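Local coordinates for purine nucleoside phosphorylase (Anopheles gambiae, PDB 2P4S), which catalyses the phosphorolytic cleavage of inosine, guanosine and their 2'-deoxy forms to the free purine base and pentose 1-phosphate in purine salvage, at residues 185-199 against 309-323. Sequence-based numbering, arbitrary orientation.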
loop_
_atom_site.group_PDB
_atom_site.type_symbol
_atom_site.label_atom_id
_atom_site.label_comp_id
_atom_site.label_asym_id
_atom_site.label_seq_id
_atom_site.Cartn_x
_atom_site.Cartn_y
_atom_site.Cartn_z
ATOM N N VAL A 185 14.354 18.281 -2.678
ATOM C CA VAL A 185 14.388 18.700 -1.260
ATOM C C VAL A 185 15.756 18.502 -0.587
ATOM O O VAL A 185 16.147 19.320 0.241
ATOM C CB VAL A 185 13.247 18.026 -0.412
ATOM C CG1 VAL A 185 13.252 18.496 1.038
ATOM C CG2 VAL A 185 11.848 18.263 -1.068
ATOM N N ARG A 186 16.460 17.405 -0.885
ATOM C CA ARG A 186 17.830 17.185 -0.325
ATOM C C ARG A 186 18.811 18.209 -0.898
ATOM O O ARG A 186 19.633 18.741 -0.172
ATOM C CB ARG A 186 18.369 15.820 -0.629
ATOM C CG ARG A 186 17.477 14.639 -0.309
ATOM C CD ARG A 186 17.692 14.257 1.061
ATOM N NE ARG A 186 17.692 12.817 1.290
ATOM C CZ ARG A 186 17.318 12.275 2.453
ATOM N NH1 ARG A 186 16.894 13.061 3.490
ATOM N NH2 ARG A 186 17.355 10.959 2.591
ATOM N N VAL A 187 18.673 18.513 -2.186
ATOM C CA VAL A 187 19.423 19.573 -2.839
ATOM C C VAL A 187 19.159 20.971 -2.212
ATOM O O VAL A 187 20.110 21.683 -1.899
ATOM C CB VAL A 187 19.163 19.593 -4.390
ATOM C CG1 VAL A 187 19.903 20.728 -5.012
ATOM C CG2 VAL A 187 19.598 18.270 -5.018
ATOM N N MET A 188 17.894 21.366 -2.050
ATOM C CA MET A 188 17.546 22.593 -1.323
ATOM C C MET A 188 18.272 22.697 0.040
ATOM O O MET A 188 18.864 23.720 0.356
ATOM C CB MET A 188 16.029 22.713 -1.129
ATOM C CG MET A 188 15.194 22.988 -2.381
ATOM S SD MET A 188 13.405 22.754 -2.036
ATOM C CE MET A 188 12.730 23.416 -3.548
ATOM N N HIS A 189 18.257 21.635 0.824
ATOM C CA HIS A 189 18.947 21.593 2.102
ATOM C C HIS A 189 20.468 21.819 1.923
ATOM O O HIS A 189 21.077 22.671 2.597
ATOM C CB HIS A 189 18.662 20.232 2.747
ATOM C CG HIS A 189 19.549 19.887 3.903
ATOM N ND1 HIS A 189 19.515 20.567 5.106
ATOM C CD2 HIS A 189 20.443 18.877 4.063
ATOM C CE1 HIS A 189 20.386 20.017 5.936
ATOM N NE2 HIS A 189 20.954 18.983 5.330
ATOM N N LEU A 190 21.081 21.048 1.024
ATOM C CA LEU A 190 22.516 21.149 0.788
ATOM C C LEU A 190 22.925 22.563 0.354
ATOM O O LEU A 190 23.974 23.044 0.727
ATOM C CB LEU A 190 22.956 20.115 -0.239
ATOM C CG LEU A 190 22.947 18.664 0.219
ATOM C CD1 LEU A 190 23.424 17.776 -0.942
ATOM C CD2 LEU A 190 23.794 18.460 1.502
ATOM N N ILE A 191 22.067 23.222 -0.419
ATOM C CA ILE A 191 22.213 24.634 -0.768
ATOM C C ILE A 191 22.037 25.610 0.417
ATOM O O ILE A 191 22.444 26.759 0.309
ATOM C CB ILE A 191 21.233 24.963 -1.914
ATOM C CG1 ILE A 191 21.776 24.360 -3.235
ATOM C CG2 ILE A 191 20.860 26.477 -1.994
ATOM C CD1 ILE A 191 20.764 24.369 -4.357
ATOM N N GLY A 192 21.417 25.157 1.518
ATOM C CA GLY A 192 21.169 25.980 2.677
ATOM C C GLY A 192 19.736 26.417 2.957
ATOM O O GLY A 192 19.537 27.205 3.855
ATOM N N CYS A 193 18.734 25.951 2.201
ATOM C CA CYS A 193 17.320 26.166 2.597
ATOM C C CYS A 193 17.028 25.551 3.965
ATOM O O CYS A 193 17.339 24.360 4.206
ATOM C CB CYS A 193 16.337 25.618 1.563
ATOM S SG CYS A 193 16.465 26.381 -0.052
ATOM N N THR A 194 16.437 26.369 4.853
ATOM C CA THR A 194 16.037 25.931 6.199
ATOM C C THR A 194 14.540 25.612 6.193
ATOM O O THR A 194 14.037 24.901 7.052
ATOM C CB THR A 194 16.316 27.036 7.317
ATOM O OG1 THR A 194 15.725 28.252 6.900
ATOM C CG2 THR A 194 17.820 27.281 7.582
ATOM N N HIS A 195 13.833 26.159 5.219
ATOM C CA HIS A 195 12.387 26.026 5.139
ATOM C C HIS A 195 12.001 25.427 3.812
ATOM O O HIS A 195 12.620 25.763 2.794
ATOM C CB HIS A 195 11.675 27.374 5.326
ATOM C CG HIS A 195 11.740 27.874 6.742
ATOM N ND1 HIS A 195 12.937 28.133 7.383
ATOM C CD2 HIS A 195 10.767 28.102 7.657
ATOM C CE1 HIS A 195 12.693 28.534 8.621
ATOM N NE2 HIS A 195 11.383 28.513 8.815
ATOM N N LEU A 196 11.010 24.518 3.858
ATOM C CA LEU A 196 10.248 24.106 2.675
ATOM C C LEU A 196 8.794 24.587 2.688
ATOM O O LEU A 196 8.061 24.309 3.637
ATOM C CB LEU A 196 10.310 22.581 2.487
ATOM C CG LEU A 196 9.573 22.035 1.249
ATOM C CD1 LEU A 196 10.252 22.478 -0.112
ATOM C CD2 LEU A 196 9.358 20.493 1.369
ATOM N N ILE A 197 8.404 25.347 1.665
ATOM C CA ILE A 197 7.006 25.550 1.323
ATOM C C ILE A 197 6.552 24.610 0.160
ATOM O O ILE A 197 6.958 24.786 -1.004
ATOM C CB ILE A 197 6.693 27.014 0.978
ATOM C CG1 ILE A 197 7.096 27.942 2.146
ATOM C CG2 ILE A 197 5.195 27.177 0.623
ATOM C CD1 ILE A 197 7.009 29.416 1.799
ATOM N N ALA A 198 5.713 23.615 0.481
ATOM C CA ALA A 198 5.199 22.688 -0.553
ATOM C C ALA A 198 3.760 23.057 -0.869
ATOM O O ALA A 198 2.930 23.192 0.051
ATOM C CB ALA A 198 5.317 21.257 -0.097
ATOM N N THR A 199 3.456 23.262 -2.141
ATOM C CA THR A 199 2.104 23.628 -2.561
ATOM C C THR A 199 1.592 22.530 -3.488
ATOM O O THR A 199 2.373 21.900 -4.209
ATOM C CB THR A 199 2.052 24.929 -3.347
ATOM O OG1 THR A 199 2.601 24.713 -4.655
ATOM C CG2 THR A 199 2.788 26.084 -2.652
ATOM N N GLU A 309 7.941 14.565 -0.172
ATOM C CA GLU A 309 8.764 15.781 -0.103
ATOM C C GLU A 309 8.890 16.344 1.344
ATOM O O GLU A 309 9.989 16.706 1.813
ATOM C CB GLU A 309 8.165 16.858 -1.037
ATOM C CG GLU A 309 8.179 16.486 -2.522
ATOM C CD GLU A 309 7.067 17.168 -3.322
ATOM O OE1 GLU A 309 6.344 18.023 -2.763
ATOM O OE2 GLU A 309 6.913 16.868 -4.529
ATOM N N ILE A 310 7.746 16.484 2.009
ATOM C CA ILE A 310 7.691 16.859 3.418
ATOM C C ILE A 310 8.460 15.906 4.330
ATOM O O ILE A 310 9.167 16.347 5.201
ATOM C CB ILE A 310 6.198 17.018 3.893
ATOM C CG1 ILE A 310 5.517 18.168 3.103
ATOM C CG2 ILE A 310 6.137 17.268 5.406
ATOM C CD1 ILE A 310 5.923 19.629 3.567
ATOM N N ILE A 311 8.344 14.600 4.131
ATOM C CA ILE A 311 9.055 13.638 4.969
ATOM C C ILE A 311 10.582 13.758 4.796
ATOM O O ILE A 311 11.368 13.697 5.765
ATOM C CB ILE A 311 8.568 12.209 4.627
ATOM C CG1 ILE A 311 7.171 11.974 5.201
ATOM C CG2 ILE A 311 9.508 11.132 5.136
ATOM C CD1 ILE A 311 6.612 10.567 4.873
ATOM N N THR A 312 11.003 13.927 3.550
ATOM C CA THR A 312 12.420 14.203 3.253
ATOM C C THR A 312 12.899 15.514 3.903
ATOM O O THR A 312 13.984 15.574 4.438
ATOM C CB THR A 312 12.630 14.229 1.728
ATOM O OG1 THR A 312 12.167 12.973 1.176
ATOM C CG2 THR A 312 14.092 14.453 1.394
ATOM N N ALA A 313 12.087 16.563 3.843
ATOM C CA ALA A 313 12.411 17.840 4.468
ATOM C C ALA A 313 12.602 17.694 5.977
ATOM O O ALA A 313 13.560 18.195 6.538
ATOM C CB ALA A 313 11.345 18.855 4.183
ATOM N N ARG A 314 11.690 16.985 6.621
ATOM C CA ARG A 314 11.710 16.794 8.075
ATOM C C ARG A 314 12.919 15.991 8.451
ATOM O O ARG A 314 13.558 16.277 9.432
ATOM C CB ARG A 314 10.424 16.061 8.546
ATOM C CG ARG A 314 9.187 16.946 8.457
ATOM C CD ARG A 314 9.461 18.335 9.114
ATOM N NE ARG A 314 9.404 18.216 10.562
ATOM C CZ ARG A 314 10.027 19.010 11.433
ATOM N NH1 ARG A 314 10.805 20.010 11.000
ATOM N NH2 ARG A 314 9.876 18.774 12.753
ATOM N N HIS A 315 13.229 14.982 7.646
ATOM C CA HIS A 315 14.423 14.159 7.839
ATOM C C HIS A 315 15.711 14.981 7.957
ATOM O O HIS A 315 16.496 14.713 8.835
ATOM C CB HIS A 315 14.563 13.090 6.733
ATOM C CG HIS A 315 15.708 12.130 6.964
ATOM N ND1 HIS A 315 16.778 12.021 6.107
ATOM C CD2 HIS A 315 15.962 11.274 7.983
ATOM C CE1 HIS A 315 17.632 11.135 6.574
ATOM N NE2 HIS A 315 17.153 10.655 7.706
ATOM N N CYS A 316 15.898 15.917 7.039
ATOM C CA CYS A 316 16.957 16.938 6.985
ATOM C C CYS A 316 16.928 17.998 8.082
ATOM O O CYS A 316 17.805 18.843 8.076
ATOM C CB CYS A 316 16.714 17.855 5.760
ATOM S SG CYS A 316 16.936 17.172 4.289
ATOM N N GLY A 317 15.864 18.053 8.884
ATOM C CA GLY A 317 15.692 19.072 9.933
ATOM C C GLY A 317 15.092 20.368 9.421
ATOM O O GLY A 317 15.193 21.393 10.091
ATOM N N MET A 318 14.502 20.373 8.223
ATOM C CA MET A 318 13.867 21.612 7.670
ATOM C C MET A 318 12.505 21.926 8.311
ATOM O O MET A 318 11.788 20.997 8.727
ATOM C CB MET A 318 13.703 21.530 6.155
ATOM C CG MET A 318 15.039 21.471 5.424
ATOM S SD MET A 318 14.845 21.065 3.664
ATOM C CE MET A 318 14.340 22.539 2.775
ATOM N N THR A 319 12.172 23.218 8.403
ATOM C CA THR A 319 10.832 23.655 8.826
ATOM C C THR A 319 9.916 23.659 7.606
ATOM O O THR A 319 10.326 24.124 6.554
ATOM C CB THR A 319 10.866 25.046 9.499
ATOM O OG1 THR A 319 11.711 24.943 10.649
ATOM C CG2 THR A 319 9.468 25.504 9.961
ATOM N N CYS A 320 8.699 23.125 7.762
ATOM C CA CYS A 320 7.770 22.912 6.653
ATOM C C CYS A 320 6.448 23.642 6.826
ATOM O O CYS A 320 5.884 23.670 7.931
ATOM C CB CYS A 320 7.465 21.420 6.484
ATOM S SG CYS A 320 8.904 20.381 6.120
ATOM N N PHE A 321 5.993 24.237 5.717
ATOM C CA PHE A 321 4.702 24.861 5.593
ATOM C C PHE A 321 4.151 24.305 4.271
ATOM O O PHE A 321 4.895 24.155 3.295
ATOM C CB PHE A 321 4.821 26.402 5.521
ATOM C CG PHE A 321 3.515 27.083 5.238
ATOM C CD1 PHE A 321 3.274 27.678 3.994
ATOM C CD2 PHE A 321 2.475 27.073 6.202
ATOM C CE1 PHE A 321 2.043 28.257 3.695
ATOM C CE2 PHE A 321 1.218 27.665 5.929
ATOM C CZ PHE A 321 1.001 28.274 4.684
ATOM N N ALA A 322 2.875 23.951 4.245
ATOM C CA ALA A 322 2.270 23.434 3.022
ATOM C C ALA A 322 0.785 23.746 2.927
ATOM O O ALA A 322 0.105 23.817 3.945
ATOM C CB ALA A 322 2.494 21.909 2.927
ATOM N N PHE A 323 0.293 23.932 1.704
ATOM C CA PHE A 323 -1.139 24.059 1.448
ATOM C C PHE A 323 -1.580 23.411 0.150
ATOM O O PHE A 323 -0.784 23.258 -0.770
ATOM C CB PHE A 323 -1.613 25.514 1.479
ATOM C CG PHE A 323 -0.978 26.401 0.454
ATOM C CD1 PHE A 323 -1.546 26.544 -0.809
ATOM C CD2 PHE A 323 0.151 27.148 0.764
ATOM C CE1 PHE A 323 -1.006 27.384 -1.734
ATOM C CE2 PHE A 323 0.704 27.999 -0.179
ATOM C CZ PHE A 323 0.111 28.124 -1.425
#
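T194 and M318 lead into two parallel neighbouring strands, 195-199 and 319-323, joined by five backbone hydrogen bonds, from T319 N to T194 O (2.9 Å) through L196 and F321 to F323 N and A198 O. CA-H...O contacts accompany them, as from H195 CA to T319 O. Each strand follows a helix that ends in a Schellman motif at a glycine, G192 or G317, and the segments of these helices, both on the L196-A198 side of the sheet, run at 31° to each other.

Apolar packing fills the space between helices and sheet. V185 CG1 lies against A313 CB at 3.7 Å, while L196 CD2 reaches the same methyl and I310 CD1. The M318 chain bends at its last torsion (chi3 79°), which carries CE to C193 CB and L196 CB and leaves SD beside V185 CG1 and H189 CB.

C316 covers one face of the H189 imidazole, with CB 4.0 Å from the centroid and SG over the same ring. On the other side of the sheet, T319 CB sits over a face of H195, whose ND1 is hydrogen-bonded to T194 OG1; farther along, T199 CG2 meets F323 CZ at 3.6 Å.

The polar link between the helices is R186 NH1 to H315 ND1, 2.8 Å and near both group planes, though these planes stand 48° apart. T312 CG2 packs on R186 CD, F240 makes a cation-pi contact with R186, and P242 O binds H315 NE2.

Both ring nitrogens of H315 are engaged, which should fix the rotation of the ring; accepting at ND1 and donating from NE2 would favour its neutral form. E309 OE2 forms a salt bridge with NE of phosphate-binding R169, and T199 O is hydrogen-bonded to NH2 of the same arginine, so both segments of this α/β core probably help to position it as second-shell residues.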